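Local coordinates for Orf c02003 protein (Sulfolobus solfataricus P2, PDB 2Q00) that is of unknown function but belongs to the archaeal PaREP1 family and folds as a mainly helical chain without strands, at residues Ser6-Phe17 against Ala26-Ala37. Numbering follows the deposited sequence.
Sequences SAEVYYEEAEEF and ACEKYYKAAEEA
Ala7, Ala14, Ala26 and Ala33 let the first two helices of this all-helical protein pack as a close antiparallel hairpin; the axes of 6-17 and 26-37 approach to 7.5 Å and run at 167°. Methyls pack against carbonyls here: Ala26 CB lies 3.4 Å from Ala14 O, and Ala33 CB meets Ala7 O. Ala33 CB also touches the CB of Tyr10.

Knobs-into-holes packing follows in both directions. Tyr10 fits among Lys29, Lys32, Ala33 and Glu36. Its CG stands anti to the carbonyl carbon (chi1 -84°), which sends the ring out across the other helix: Lys32 CB sits over one face, 3.6 Å from the ring centroid, Lys32 CD reaches CE1, and Glu36 CG comes in at the CD2 edge. With a serine in place of Tyr10, the CB and CD of Lys32 would probably lose the ring surface they lie on, and the hole among Lys29, Lys32, Ala33 and Glu36 would be left largely unfilled. In return, Lys29 fills the hole between Tyr10, Glu13, Ala14 and Phe17, its bent chain putting CD 3.5 Å from Phe17 CE2.

On the flank that meets helix 101-122, Tyr30 and Tyr11 form an offset edge-to-face pair, the edge of Tyr30 toward the face of Tyr11.

Polar pairs border this packing. Glu13 OE1 and Lys29 NZ form a rather long salt bridge of 3.6 Å. Tyr30 OH donates to Glu15 OE1, which approaches in the ring plane; Lys108 is a weak, long ion partner of the same oxygen. Near the start of helix 6-19, Ser6 OG donates to the anti side of Glu36 OE1 at 2.7 Å, 17° out of the carboxylate plane.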
# COMPACT_ATOMS: atom_id res chain seq x y z
N SER A 6 1.90 -7.38 -8.41
CA SER A 6 0.56 -6.80 -8.36
C SER A 6 0.67 -5.38 -7.76
O SER A 6 -0.07 -4.47 -8.12
CB SER A 6 -0.34 -7.67 -7.49
OG SER A 6 0.24 -7.85 -6.21
N ALA A 7 1.62 -5.21 -6.84
CA ALA A 7 1.84 -3.92 -6.19
C ALA A 7 2.21 -2.86 -7.24
O ALA A 7 1.59 -1.79 -7.30
CB ALA A 7 2.96 -4.04 -5.17
N GLU A 8 3.19 -3.18 -8.07
CA GLU A 8 3.64 -2.28 -9.13
C GLU A 8 2.55 -1.91 -10.11
O GLU A 8 2.49 -0.77 -10.60
CB GLU A 8 4.82 -2.89 -9.87
CG GLU A 8 6.07 -2.99 -9.03
CD GLU A 8 7.16 -3.84 -9.67
OE1 GLU A 8 6.97 -5.08 -9.75
OE2 GLU A 8 8.19 -3.27 -10.09
N VAL A 9 1.68 -2.87 -10.40
CA VAL A 9 0.59 -2.64 -11.35
C VAL A 9 -0.47 -1.68 -10.81
O VAL A 9 -0.93 -0.79 -11.53
CB VAL A 9 -0.10 -3.96 -11.74
CG1 VAL A 9 -1.25 -3.68 -12.67
CG2 VAL A 9 0.90 -4.88 -12.42
N TYR A 10 -0.86 -1.87 -9.56
CA TYR A 10 -1.84 -0.96 -8.95
C TYR A 10 -1.29 0.45 -8.93
O TYR A 10 -2.01 1.40 -9.21
CB TYR A 10 -2.19 -1.42 -7.53
CG TYR A 10 -3.25 -2.48 -7.50
CD1 TYR A 10 -4.50 -2.25 -8.09
CD2 TYR A 10 -3.04 -3.69 -6.86
CE1 TYR A 10 -5.51 -3.20 -8.03
CE2 TYR A 10 -4.04 -4.66 -6.79
CZ TYR A 10 -5.28 -4.40 -7.37
OH TYR A 10 -6.30 -5.31 -7.20
N TYR A 11 -0.01 0.59 -8.60
CA TYR A 11 0.64 1.90 -8.57
C TYR A 11 0.55 2.59 -9.93
O TYR A 11 0.13 3.75 -10.04
CB TYR A 11 2.11 1.76 -8.18
CG TYR A 11 2.76 3.08 -7.84
CD1 TYR A 11 2.53 3.71 -6.60
CD2 TYR A 11 3.58 3.74 -8.76
CE1 TYR A 11 3.08 4.94 -6.30
CE2 TYR A 11 4.14 4.98 -8.47
CZ TYR A 11 3.88 5.57 -7.24
OH TYR A 11 4.43 6.80 -6.95
N GLU A 12 0.97 1.87 -10.98
CA GLU A 12 0.92 2.42 -12.33
C GLU A 12 -0.50 2.84 -12.68
O GLU A 12 -0.70 3.92 -13.26
CB GLU A 12 1.43 1.40 -13.33
N GLU A 13 -1.50 2.02 -12.33
CA GLU A 13 -2.89 2.38 -12.62
C GLU A 13 -3.32 3.61 -11.79
O GLU A 13 -4.12 4.44 -12.25
CB GLU A 13 -3.83 1.19 -12.34
CG GLU A 13 -3.49 -0.10 -13.08
CD GLU A 13 -4.53 -1.21 -12.81
OE1 GLU A 13 -4.94 -1.37 -11.63
OE2 GLU A 13 -4.92 -1.92 -13.77
N ALA A 14 -2.79 3.73 -10.56
CA ALA A 14 -3.13 4.88 -9.73
C ALA A 14 -2.52 6.12 -10.41
O ALA A 14 -3.17 7.15 -10.54
CB ALA A 14 -2.55 4.72 -8.32
N GLU A 15 -1.28 5.98 -10.87
CA GLU A 15 -0.58 7.06 -11.56
C GLU A 15 -1.40 7.55 -12.77
O GLU A 15 -1.52 8.75 -13.00
CB GLU A 15 0.79 6.57 -12.04
CG GLU A 15 1.75 6.19 -10.94
CD GLU A 15 2.47 7.39 -10.35
OE1 GLU A 15 1.89 8.10 -9.49
OE2 GLU A 15 3.63 7.64 -10.75
N GLU A 16 -1.95 6.61 -13.55
CA GLU A 16 -2.74 6.97 -14.72
C GLU A 16 -3.94 7.83 -14.36
O GLU A 16 -4.17 8.88 -14.96
CB GLU A 16 -3.23 5.71 -15.45
CG GLU A 16 -2.17 4.98 -16.27
CD GLU A 16 -2.73 3.81 -17.08
OE1 GLU A 16 -1.99 3.26 -17.93
OE2 GLU A 16 -3.92 3.42 -16.87
N PHE A 17 -4.71 7.37 -13.37
CA PHE A 17 -5.89 8.09 -12.90
C PHE A 17 -5.54 9.48 -12.40
O PHE A 17 -6.28 10.44 -12.66
CB PHE A 17 -6.55 7.31 -11.76
CG PHE A 17 -7.36 6.14 -12.22
CD1 PHE A 17 -8.42 6.33 -13.10
CD2 PHE A 17 -7.09 4.86 -11.75
CE1 PHE A 17 -9.21 5.26 -13.52
CE2 PHE A 17 -7.87 3.77 -12.14
CZ PHE A 17 -8.93 3.97 -13.03
N ALA A 26 -7.57 7.03 -8.26
CA ALA A 26 -6.14 6.96 -8.00
C ALA A 26 -5.89 6.59 -6.54
O ALA A 26 -5.11 5.66 -6.26
CB ALA A 26 -5.47 8.30 -8.34
N CYS A 27 -6.53 7.30 -5.61
CA CYS A 27 -6.36 7.01 -4.18
C CYS A 27 -6.59 5.54 -3.88
O CYS A 27 -5.79 4.90 -3.19
CB CYS A 27 -7.34 7.85 -3.34
SG CYS A 27 -6.98 9.61 -3.30
N GLU A 28 -7.69 5.00 -4.38
CA GLU A 28 -8.02 3.61 -4.14
C GLU A 28 -6.98 2.65 -4.73
O GLU A 28 -6.66 1.63 -4.13
CB GLU A 28 -9.42 3.29 -4.68
CG GLU A 28 -9.94 1.91 -4.26
CD GLU A 28 -9.56 1.54 -2.82
OE1 GLU A 28 -9.77 2.35 -1.89
OE2 GLU A 28 -9.05 0.41 -2.62
N LYS A 29 -6.44 2.99 -5.90
CA LYS A 29 -5.44 2.14 -6.54
C LYS A 29 -4.13 2.22 -5.79
O LYS A 29 -3.42 1.22 -5.66
CB LYS A 29 -5.24 2.52 -8.00
CG LYS A 29 -6.07 1.68 -8.97
CD LYS A 29 -7.52 2.11 -9.04
CE LYS A 29 -8.45 0.90 -9.19
NZ LYS A 29 -7.93 -0.14 -10.13
N TYR A 30 -3.82 3.42 -5.29
CA TYR A 30 -2.60 3.61 -4.52
C TYR A 30 -2.71 2.78 -3.25
O TYR A 30 -1.74 2.18 -2.80
CB TYR A 30 -2.40 5.07 -4.14
CG TYR A 30 -1.85 5.94 -5.25
CD1 TYR A 30 -0.60 5.68 -5.80
CD2 TYR A 30 -2.58 7.04 -5.74
CE1 TYR A 30 -0.07 6.49 -6.81
CE2 TYR A 30 -2.06 7.86 -6.75
CZ TYR A 30 -0.80 7.58 -7.28
OH TYR A 30 -0.25 8.37 -8.27
N TYR A 31 -3.90 2.75 -2.67
CA TYR A 31 -4.10 1.98 -1.45
C TYR A 31 -3.95 0.49 -1.76
O TYR A 31 -3.28 -0.24 -1.04
CB TYR A 31 -5.47 2.26 -0.84
CG TYR A 31 -5.72 1.45 0.42
CD1 TYR A 31 -4.94 1.64 1.56
CD2 TYR A 31 -6.73 0.49 0.46
CE1 TYR A 31 -5.15 0.90 2.70
CE2 TYR A 31 -6.95 -0.27 1.60
CZ TYR A 31 -6.15 -0.06 2.72
OH TYR A 31 -6.33 -0.82 3.84
N LYS A 32 -4.59 0.03 -2.83
CA LYS A 32 -4.50 -1.37 -3.23
C LYS A 32 -3.04 -1.72 -3.50
O LYS A 32 -2.61 -2.82 -3.19
CB LYS A 32 -5.35 -1.64 -4.48
CG LYS A 32 -6.83 -1.72 -4.19
CD LYS A 32 -7.63 -2.03 -5.44
CE LYS A 32 -9.12 -2.21 -5.14
NZ LYS A 32 -9.85 -2.62 -6.40
N ALA A 33 -2.29 -0.78 -4.06
CA ALA A 33 -0.87 -0.99 -4.32
C ALA A 33 -0.18 -1.24 -2.99
O ALA A 33 0.70 -2.09 -2.87
CB ALA A 33 -0.24 0.24 -5.02
N ALA A 34 -0.59 -0.48 -1.97
CA ALA A 34 -0.01 -0.61 -0.64
C ALA A 34 -0.38 -1.94 0.00
O ALA A 34 0.47 -2.59 0.62
CB ALA A 34 -0.47 0.54 0.25
N GLU A 35 -1.63 -2.34 -0.15
CA GLU A 35 -2.05 -3.60 0.43
C GLU A 35 -1.20 -4.75 -0.12
O GLU A 35 -0.71 -5.59 0.64
CB GLU A 35 -3.52 -3.85 0.15
CG GLU A 35 -4.00 -5.17 0.75
CD GLU A 35 -5.49 -5.39 0.58
OE1 GLU A 35 -6.27 -4.45 0.85
OE2 GLU A 35 -5.88 -6.51 0.17
N GLU A 36 -1.01 -4.76 -1.44
CA GLU A 36 -0.23 -5.80 -2.10
C GLU A 36 1.23 -5.77 -1.66
O GLU A 36 1.87 -6.82 -1.55
CB GLU A 36 -0.30 -5.64 -3.62
CG GLU A 36 -1.71 -5.76 -4.17
CD GLU A 36 -2.30 -7.12 -3.90
OE1 GLU A 36 -1.67 -8.13 -4.29
OE2 GLU A 36 -3.40 -7.19 -3.30
N ALA A 37 1.75 -4.58 -1.41
CA ALA A 37 3.13 -4.44 -0.98
C ALA A 37 3.32 -5.13 0.36
O ALA A 37 4.32 -5.81 0.59
CB ALA A 37 3.51 -2.98 -0.87